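Local coordinates for protein thiaminase-I (Naegleria gruberi, PDB 4HCW) that belongs to the thiaminase family of enzymes, with a two-lobed alpha/beta fold resembling that of periplasmic binding proteins, at residues Pro18-Asn23 with Ser234-Lys239; Ile148-Val153 with Tyr227-Ser232; Phe14-Ser19 with Glu50-Ser55. One frame throughout, in Å; residues are numbered along the deposited sequence.

Interaction 1 (Pro18-Asn23 with Ser234-Lys239); sequences PSWNEN and SMCEIK
A cysteine sulfur-aromatic contact between C236 and W20 joins the small antiparallel hairpin of strands 19-21 and 26-28 to the 3-10 turn that leads toward helix 239-244. The evidence is the position of C236 SG, 4.5 Å from the centroid of the five-membered ring of W20 and 34° off its normal, an oblique approach. The atom of the indole nearest the sulfur is W20 NE1, 4.0 Å from C236 SG. On its other flank the sulfur meets the proline ring, with P18 CB 3.7 Å from C236 SG. One cysteine side chain therefore touches both W20 of the strand and P18 of the loop before it. Its torsion explains this: SG lies between the backbone N and the carbonyl carbon (chi1 72°), and the CB itself is directed at the hairpin.

E237 adds the second half of the contact. Its methylene CG packs 4.0 Å from W20 CD1, while the extended chain and the indole run past each other in opposite senses. Because the carboxylate stands 84° from the indole plane, the two flat groups do not stack. L29 of helix 29-34 also touches both P18 and W20, and I215 of helix 211-219 touches E237. The carboxylate ends beside the strand backbone, with E237 OE2 3.6 Å from N21 N, too long to count as a hydrogen bond.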
loop_
_atom_site.group_PDB
_atom_site.type_symbol
_atom_site.label_atom_id
_atom_site.label_comp_id
_atom_site.label_asym_id
_atom_site.label_seq_id
_atom_site.Cartn_x
_atom_site.Cartn_y
_atom_site.Cartn_z
ATOM N N PRO A 18 -0.691 5.217 -9.854
ATOM C CA PRO A 18 0.015 4.849 -11.087
ATOM C C PRO A 18 -0.022 5.939 -12.156
ATOM O O PRO A 18 -0.802 6.886 -12.055
ATOM C CB PRO A 18 -0.754 3.616 -11.576
ATOM C CG PRO A 18 -2.092 3.708 -10.918
ATOM C CD PRO A 18 -1.806 4.296 -9.573
ATOM N N SER A 19 0.828 5.798 -13.168
ATOM C CA SER A 19 0.837 6.720 -14.296
ATOM C C SER A 19 1.071 5.958 -15.596
ATOM O O SER A 19 1.505 4.807 -15.578
ATOM C CB SER A 19 1.912 7.795 -14.115
ATOM O OG SER A 19 3.213 7.245 -14.223
ATOM N N TRP A 20 0.776 6.604 -16.719
ATOM C CA TRP A 20 0.969 5.988 -18.027
ATOM C C TRP A 20 1.978 6.770 -18.855
ATOM O O TRP A 20 2.252 7.936 -18.572
ATOM C CB TRP A 20 -0.361 5.890 -18.776
ATOM C CG TRP A 20 -1.336 4.946 -18.141
ATOM C CD1 TRP A 20 -1.482 3.617 -18.411
ATOM C CD2 TRP A 20 -2.301 5.260 -17.129
ATOM N NE1 TRP A 20 -2.478 3.083 -17.629
ATOM C CE2 TRP A 20 -2.995 4.069 -16.835
ATOM C CE3 TRP A 20 -2.643 6.430 -16.445
ATOM C CZ2 TRP A 20 -4.012 4.016 -15.886
ATOM C CZ3 TRP A 20 -3.653 6.374 -15.503
ATOM C CH2 TRP A 20 -4.326 5.175 -15.231
ATOM N N ASN A 21 2.526 6.123 -19.879
ATOM C CA ASN A 21 3.516 6.760 -20.738
ATOM C C ASN A 21 3.710 6.030 -22.064
ATOM O O ASN A 21 3.655 4.801 -22.125
ATOM C CB ASN A 21 4.857 6.876 -20.009
ATOM C CG ASN A 21 5.508 8.233 -20.197
ATOM O OD1 ASN A 21 5.317 8.891 -21.220
ATOM N ND2 ASN A 21 6.278 8.662 -19.203
ATOM N N GLU A 22 3.932 6.800 -23.123
ATOM C CA GLU A 22 4.286 6.249 -24.425
ATOM C C GLU A 22 5.633 6.830 -24.834
ATOM O O GLU A 22 6.593 6.097 -25.076
ATOM N N ASN A 23 5.688 8.158 -24.894
ATOM C CA ASN A 23 6.922 8.885 -25.167
ATOM C C ASN A 23 6.764 10.371 -24.868
ATOM O O ASN A 23 6.147 11.106 -25.640
ATOM N N SER A 234 1.399 -1.229 -10.112
ATOM C CA SER A 234 2.513 -1.344 -11.046
ATOM C C SER A 234 2.181 -2.286 -12.198
ATOM O O SER A 234 2.977 -2.458 -13.120
ATOM C CB SER A 234 3.774 -1.822 -10.319
ATOM O OG SER A 234 3.553 -3.062 -9.671
ATOM N N MET A 235 0.998 -2.888 -12.141
ATOM C CA MET A 235 0.578 -3.846 -13.155
ATOM C C MET A 235 -0.473 -3.251 -14.089
ATOM O O MET A 235 -1.002 -3.944 -14.957
ATOM C CB MET A 235 0.020 -5.103 -12.488
ATOM C CG MET A 235 0.940 -5.712 -11.442
ATOM S SD MET A 235 0.128 -6.995 -10.471
ATOM C CE MET A 235 1.450 -7.467 -9.360
ATOM N N CYS A 236 -0.766 -1.967 -13.910
ATOM C CA CYS A 236 -1.846 -1.315 -14.648
ATOM C C CYS A 236 -1.581 -1.230 -16.149
ATOM O O CYS A 236 -2.513 -1.221 -16.951
ATOM C CB CYS A 236 -2.119 0.083 -14.085
ATOM S SG CYS A 236 -0.846 1.315 -14.453
ATOM N N GLU A 237 -0.309 -1.172 -16.526
ATOM C CA GLU A 237 0.057 -1.019 -17.931
ATOM C C GLU A 237 -0.067 -2.322 -18.719
ATOM O O GLU A 237 0.188 -2.354 -19.923
ATOM C CB GLU A 237 1.468 -0.439 -18.060
ATOM C CG GLU A 237 1.494 0.980 -18.605
ATOM C CD GLU A 237 2.778 1.712 -18.269
ATOM O OE1 GLU A 237 3.418 1.358 -17.256
ATOM O OE2 GLU A 237 3.147 2.642 -19.017
ATOM N N ILE A 238 -0.459 -3.393 -18.036
ATOM C CA ILE A 238 -0.686 -4.680 -18.685
ATOM C C ILE A 238 -1.950 -5.349 -18.154
ATOM O O ILE A 238 -2.052 -6.576 -18.144
ATOM C CB ILE A 238 0.504 -5.644 -18.490
ATOM C CG1 ILE A 238 0.830 -5.800 -17.003
ATOM C CG2 ILE A 238 1.725 -5.163 -19.258
ATOM C CD1 ILE A 238 1.905 -6.826 -16.719
ATOM N N LYS A 239 -2.913 -4.541 -17.720
ATOM C CA LYS A 239 -4.139 -5.070 -17.128
ATOM C C LYS A 239 -4.991 -5.815 -18.154
ATOM O O LYS A 239 -5.852 -6.619 -17.792
ATOM C CB LYS A 239 -4.951 -3.955 -16.460
ATOM C CG LYS A 239 -6.075 -3.390 -17.314
ATOM C CD LYS A 239 -6.922 -2.404 -16.526
ATOM C CE LYS A 239 -8.210 -2.073 -17.262
ATOM N NZ LYS A 239 -7.951 -1.543 -18.628
#

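Interaction 2 (Ile148-Val153 with Tyr227-Ser232); sequences IVYPDV and YYVGYS
Y150 and V229 meet because both first torsions run trans: CG of Y150 lies opposite its backbone N (chi1 -158°), and CG1 of V229 does the same (chi1 -174°). The methyl is thereby set over one face of the phenol ring, V229 CG1 lying 3.6 Å from the Y150 ring centroid and 17° off its normal, a CH-pi contact. V153 CG2 covers the opposite face, so the ring is held between two valines.

Just before helix 151-155 begins, the backbones run side by side in the same sense and form a single parallel beta bridge at V149 and Y228. Two bonds define it: V149 N donates to Y227 O at 3.0 Å, and V229 N donates to V149 O at 2.8 Å. On one side of the bridge, I148 CG2 reaches Y227 CB at 3.8 Å; on the other, V149 CG1 comes to the edge of the Y228 ring, 3.6 Å from CD1. Strand 110-125 flanks V229 through N121 and L123, while S234 OG hydrogen-bonds the Y228 hydroxyl. The chemistry implies a buried join in which these two backbone bonds hold the segments together amid mostly apolar side chains.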
loop_
_atom_site.group_PDB
_atom_site.type_symbol
_atom_site.label_atom_id
_atom_site.label_comp_id
_atom_site.label_asym_id
_atom_site.label_seq_id
_atom_site.Cartn_x
_atom_site.Cartn_y
_atom_site.Cartn_z
ATOM N N ILE A 148 12.667 -15.016 -10.276
ATOM C CA ILE A 148 11.582 -14.092 -9.964
ATOM C C ILE A 148 11.968 -12.660 -10.330
ATOM O O ILE A 148 13.146 -12.307 -10.316
ATOM C CB ILE A 148 11.224 -14.156 -8.462
ATOM C CG1 ILE A 148 11.135 -15.610 -7.996
ATOM C CG2 ILE A 148 9.918 -13.429 -8.175
ATOM C CD1 ILE A 148 10.776 -15.760 -6.535
ATOM N N VAL A 149 10.976 -11.844 -10.677
ATOM C CA VAL A 149 11.200 -10.418 -10.888
ATOM C C VAL A 149 10.644 -9.618 -9.715
ATOM O O VAL A 149 9.449 -9.665 -9.424
ATOM C CB VAL A 149 10.564 -9.915 -12.196
ATOM C CG1 VAL A 149 10.606 -8.396 -12.255
ATOM C CG2 VAL A 149 11.279 -10.511 -13.394
ATOM N N TYR A 150 11.525 -8.883 -9.045
ATOM C CA TYR A 150 11.155 -8.117 -7.865
ATOM C C TYR A 150 12.003 -6.849 -7.846
ATOM O O TYR A 150 13.021 -6.791 -7.158
ATOM C CB TYR A 150 11.406 -8.957 -6.611
ATOM C CG TYR A 150 10.622 -8.546 -5.381
ATOM C CD1 TYR A 150 10.096 -7.267 -5.255
ATOM C CD2 TYR A 150 10.415 -9.445 -4.342
ATOM C CE1 TYR A 150 9.385 -6.896 -4.128
ATOM C CE2 TYR A 150 9.707 -9.081 -3.212
ATOM C CZ TYR A 150 9.194 -7.806 -3.110
ATOM O OH TYR A 150 8.487 -7.443 -1.987
ATOM N N PRO A 151 11.577 -5.830 -8.610
ATOM C CA PRO A 151 12.335 -4.598 -8.873
ATOM C C PRO A 151 12.800 -3.867 -7.616
ATOM O O PRO A 151 13.933 -3.388 -7.583
ATOM C CB PRO A 151 11.335 -3.733 -9.646
ATOM C CG PRO A 151 10.405 -4.708 -10.277
ATOM C CD PRO A 151 10.264 -5.816 -9.279
ATOM N N ASP A 152 11.941 -3.776 -6.606
ATOM C CA ASP A 152 12.290 -3.068 -5.379
ATOM C C ASP A 152 13.413 -3.760 -4.604
ATOM O O ASP A 152 14.271 -3.098 -4.021
ATOM C CB ASP A 152 11.061 -2.878 -4.488
ATOM C CG ASP A 152 10.124 -1.805 -5.010
ATOM O OD1 ASP A 152 10.592 -0.910 -5.744
ATOM O OD2 ASP A 152 8.920 -1.854 -4.681
ATOM N N VAL A 153 13.404 -5.089 -4.602
ATOM C CA VAL A 153 14.452 -5.856 -3.937
ATOM C C VAL A 153 15.745 -5.812 -4.745
ATOM O O VAL A 153 16.836 -5.685 -4.189
ATOM C CB VAL A 153 14.029 -7.319 -3.721
ATOM C CG1 VAL A 153 15.156 -8.116 -3.083
ATOM C CG2 VAL A 153 12.785 -7.378 -2.862
ATOM N N TYR A 227 7.378 -14.979 -13.109
ATOM C CA TYR A 227 7.095 -14.536 -11.750
ATOM C C TYR A 227 7.391 -13.050 -11.585
ATOM O O TYR A 227 8.418 -12.556 -12.048
ATOM C CB TYR A 227 7.914 -15.344 -10.742
ATOM C CG TYR A 227 7.663 -16.835 -10.795
ATOM C CD1 TYR A 227 8.403 -17.654 -11.639
ATOM C CD2 TYR A 227 6.690 -17.423 -9.997
ATOM C CE1 TYR A 227 8.178 -19.017 -11.690
ATOM C CE2 TYR A 227 6.458 -18.784 -10.039
ATOM C CZ TYR A 227 7.205 -19.577 -10.887
ATOM O OH TYR A 227 6.977 -20.933 -10.933
ATOM N N TYR A 228 6.483 -12.342 -10.921
ATOM C CA TYR A 228 6.652 -10.916 -10.671
ATOM C C TYR A 228 6.058 -10.529 -9.322
ATOM O O TYR A 228 4.939 -10.920 -8.989
ATOM C CB TYR A 228 6.005 -10.093 -11.787
ATOM C CG TYR A 228 6.019 -8.597 -11.548
ATOM C CD1 TYR A 228 7.110 -7.824 -11.924
ATOM C CD2 TYR A 228 4.937 -7.957 -10.955
ATOM C CE1 TYR A 228 7.126 -6.458 -11.709
ATOM C CE2 TYR A 228 4.945 -6.593 -10.736
ATOM C CZ TYR A 228 6.041 -5.848 -11.116
ATOM O OH TYR A 228 6.049 -4.490 -10.901
ATOM N N VAL A 229 6.815 -9.760 -8.546
ATOM C CA VAL A 229 6.332 -9.264 -7.265
ATOM C C VAL A 229 6.369 -7.741 -7.231
ATOM O O VAL A 229 7.381 -7.126 -7.569
ATOM C CB VAL A 229 7.153 -9.822 -6.086
ATOM C CG1 VAL A 229 6.533 -9.393 -4.765
ATOM C CG2 VAL A 229 7.233 -11.339 -6.164
ATOM N N GLY A 230 5.256 -7.139 -6.830
ATOM C CA GLY A 230 5.153 -5.694 -6.748
ATOM C C GLY A 230 3.740 -5.262 -6.416
ATOM O O GLY A 230 2.852 -6.100 -6.245
ATOM N N TYR A 231 3.527 -3.954 -6.320
ATOM C CA TYR A 231 2.201 -3.421 -6.040
ATOM C C TYR A 231 1.284 -3.656 -7.234
ATOM O O TYR A 231 1.748 -3.760 -8.370
ATOM C CB TYR A 231 2.272 -1.927 -5.724
ATOM C CG TYR A 231 3.313 -1.559 -4.691
ATOM C CD1 TYR A 231 3.256 -2.077 -3.404
ATOM C CD2 TYR A 231 4.345 -0.683 -5.000
ATOM C CE1 TYR A 231 4.203 -1.739 -2.456
ATOM C CE2 TYR A 231 5.296 -0.338 -4.060
ATOM C CZ TYR A 231 5.220 -0.870 -2.789
ATOM O OH TYR A 231 6.165 -0.530 -1.848
ATOM N N SER A 232 -0.016 -3.740 -6.975
ATOM C CA SER A 232 -0.986 -3.948 -8.043
ATOM C C SER A 232 -1.033 -2.750 -8.988
ATOM O O SER A 232 -1.338 -2.898 -10.171
ATOM C CB SER A 232 -2.374 -4.240 -7.468
ATOM O OG SER A 232 -2.753 -3.263 -6.516
#

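Interaction 3 (Phe14-Ser19 with Glu50-Ser55); sequences FPYLPS and EFDCYS
The rings of Y16 and Y54 form an offset edge-to-face pair, with the edge of Y54 turned toward the face of Y16; their centroids are 5.4 Å apart and their planes meet at 70°. One face of the Y54 ring carries C53 SG over its centre. F14 touches the same tyrosine, with F14 CE1 4.0 Å from Y54 CE2, and takes Y16 CD2 over one of its own faces, offset toward the rim. At the edge of the Y16 ring lies D52 OD1.

That oxygen is the polar centre of the contact. It accepts from Y16 OH at 2.8 Å and from Y54 N at 3.0 Å, the two donors arriving from opposite faces of the carboxylate plane. The second bond closes an Asx turn within a type I beta turn from D52 to S55. CG anti to the backbone N (chi1 -164°) carries the D52 carboxylate to the Y16 hydroxyl; OD1 is the acceptor, with D52 OD2 also close, 2.9 Å from Y16 OH. Separately, P15 CB packs on E50 CB at 3.7 Å.

The segments lie at the C-terminal ends of neighbouring parallel strands 8-13 and 44-50, E50 being the last residue of the latter. Strand 65-69, on the other side of 8-13, supplies D69 as the partner of Y54 OH, while helix 56-60 touches F51 and helix 29-34 touches E50.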
loop_
_atom_site.group_PDB
_atom_site.type_symbol
_atom_site.label_atom_id
_atom_site.label_comp_id
_atom_site.label_asym_id
_atom_site.label_seq_id
_atom_site.Cartn_x
_atom_site.Cartn_y
_atom_site.Cartn_z
ATOM N N PHE A 14 -3.330 11.233 -1.418
ATOM C CA PHE A 14 -2.222 10.304 -1.606
ATOM C C PHE A 14 -1.713 10.414 -3.040
ATOM O O PHE A 14 -2.422 10.059 -3.982
ATOM C CB PHE A 14 -2.678 8.877 -1.306
ATOM C CG PHE A 14 -1.572 7.862 -1.333
ATOM C CD1 PHE A 14 -0.694 7.746 -0.269
ATOM C CD2 PHE A 14 -1.420 7.015 -2.418
ATOM C CE1 PHE A 14 0.322 6.809 -0.289
ATOM C CE2 PHE A 14 -0.407 6.076 -2.444
ATOM C CZ PHE A 14 0.465 5.974 -1.378
ATOM N N PRO A 15 -0.478 10.910 -3.209
ATOM C CA PRO A 15 0.056 11.273 -4.526
ATOM C C PRO A 15 0.669 10.105 -5.292
ATOM O O PRO A 15 0.992 10.257 -6.471
ATOM C CB PRO A 15 1.145 12.285 -4.176
ATOM C CG PRO A 15 1.661 11.809 -2.858
ATOM C CD PRO A 15 0.486 11.191 -2.130
ATOM N N TYR A 16 0.826 8.961 -4.639
ATOM C CA TYR A 16 1.501 7.829 -5.265
ATOM C C TYR A 16 0.538 6.861 -5.946
ATOM O O TYR A 16 0.415 5.700 -5.555
ATOM C CB TYR A 16 2.394 7.109 -4.254
ATOM C CG TYR A 16 3.485 7.996 -3.698
ATOM C CD1 TYR A 16 4.688 8.151 -4.371
ATOM C CD2 TYR A 16 3.305 8.687 -2.507
ATOM C CE1 TYR A 16 5.687 8.964 -3.871
ATOM C CE2 TYR A 16 4.297 9.503 -2.000
ATOM C CZ TYR A 16 5.486 9.637 -2.685
ATOM O OH TYR A 16 6.478 10.446 -2.185
ATOM N N LEU A 17 -0.142 7.363 -6.973
ATOM C CA LEU A 17 -1.009 6.554 -7.816
ATOM C C LEU A 17 -0.274 6.266 -9.123
ATOM O O LEU A 17 0.668 6.977 -9.468
ATOM C CB LEU A 17 -2.325 7.294 -8.079
ATOM C CG LEU A 17 -3.224 7.513 -6.861
ATOM C CD1 LEU A 17 -4.550 8.130 -7.274
ATOM C CD2 LEU A 17 -3.445 6.207 -6.116
ATOM N N PRO A 18 -0.691 5.217 -9.854
ATOM C CA PRO A 18 0.015 4.849 -11.087
ATOM C C PRO A 18 -0.022 5.939 -12.156
ATOM O O PRO A 18 -0.802 6.886 -12.055
ATOM C CB PRO A 18 -0.754 3.616 -11.576
ATOM C CG PRO A 18 -2.092 3.708 -10.918
ATOM C CD PRO A 18 -1.806 4.296 -9.573
ATOM N N SER A 19 0.828 5.798 -13.168
ATOM C CA SER A 19 0.837 6.720 -14.296
ATOM C C SER A 19 1.071 5.958 -15.596
ATOM O O SER A 19 1.505 4.807 -15.578
ATOM C CB SER A 19 1.912 7.795 -14.115
ATOM O OG SER A 19 3.213 7.245 -14.223
ATOM N N GLU A 50 -1.414 17.425 -3.133
ATOM C CA GLU A 50 -0.724 16.166 -2.882
ATOM C C GLU A 50 -0.005 16.190 -1.536
ATOM O O GLU A 50 0.808 17.075 -1.271
ATOM C CB GLU A 50 0.265 15.868 -4.011
ATOM C CG GLU A 50 -0.378 15.791 -5.387
ATOM C CD GLU A 50 0.631 15.553 -6.494
ATOM O OE1 GLU A 50 0.236 15.594 -7.678
ATOM O OE2 GLU A 50 1.818 15.325 -6.181
ATOM N N PHE A 51 -0.314 15.213 -0.689
ATOM C CA PHE A 51 0.300 15.113 0.630
ATOM C C PHE A 51 1.274 13.941 0.698
ATOM O O PHE A 51 0.862 12.784 0.770
ATOM C CB PHE A 51 -0.773 14.967 1.709
ATOM C CG PHE A 51 -0.225 14.752 3.090
ATOM C CD1 PHE A 51 0.349 15.798 3.794
ATOM C CD2 PHE A 51 -0.295 13.505 3.692
ATOM C CE1 PHE A 51 0.851 15.603 5.068
ATOM C CE2 PHE A 51 0.205 13.304 4.966
ATOM C CZ PHE A 51 0.778 14.354 5.654
ATOM N N ASP A 52 2.565 14.252 0.674
ATOM C CA ASP A 52 3.602 13.229 0.731
ATOM C C ASP A 52 3.822 12.762 2.164
ATOM O O ASP A 52 4.556 13.393 2.924
ATOM C CB ASP A 52 4.912 13.769 0.154
ATOM C CG ASP A 52 5.905 12.669 -0.168
ATOM O OD1 ASP A 52 5.692 11.518 0.268
ATOM O OD2 ASP A 52 6.905 12.957 -0.860
ATOM N N CYS A 53 3.194 11.648 2.526
ATOM C CA CYS A 53 3.337 11.090 3.866
ATOM C C CYS A 53 4.709 10.450 4.054
ATOM O O CYS A 53 5.088 10.090 5.168
ATOM C CB CYS A 53 2.236 10.064 4.146
ATOM S SG CYS A 53 2.329 8.572 3.129
ATOM N N TYR A 54 5.449 10.306 2.960
ATOM C CA TYR A 54 6.792 9.742 3.020
ATOM C C TYR A 54 7.838 10.844 3.139
ATOM O O TYR A 54 9.006 10.654 2.800
ATOM C CB TYR A 54 7.060 8.841 1.813
ATOM C CG TYR A 54 6.093 7.681 1.723
ATOM C CD1 TYR A 54 6.126 6.653 2.655
ATOM C CD2 TYR A 54 5.140 7.621 0.715
ATOM C CE1 TYR A 54 5.238 5.594 2.584
ATOM C CE2 TYR A 54 4.250 6.566 0.634
ATOM C CZ TYR A 54 4.304 5.556 1.572
ATOM O OH TYR A 54 3.420 4.504 1.497
ATOM N N SER A 55 7.395 11.997 3.628
ATOM C CA SER A 55 8.275 13.116 3.930
ATOM C C SER A 55 8.013 13.577 5.359
ATOM O O SER A 55 6.892 13.954 5.696
ATOM C CB SER A 55 8.025 14.268 2.957
ATOM O OG SER A 55 8.747 15.424 3.340
#

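Overall arrangement
The first segments of interactions 1 and 3 overlap at P18 and S19, which meet the partner segment only in interaction 1: F14-Y16 are held by the loop after strand 44-50, and a few residues later P18 and W20 pack against C236. Their centres are 17 Å apart. Both segments of interaction 2 fall, in sequence, between the two segments of interaction 1, and the two contacts meet directly, S234 OG lying 3.1 Å from Y228 OH, a probable hydrogen bond, and M235 CE 3.7 Å from G230 O. Interactions 2 and 3 stay separate, their nearest atoms about 7 Å apart. The segment 227-239 thus links the parallel bridge of interaction 2 to the hairpin of interaction 1.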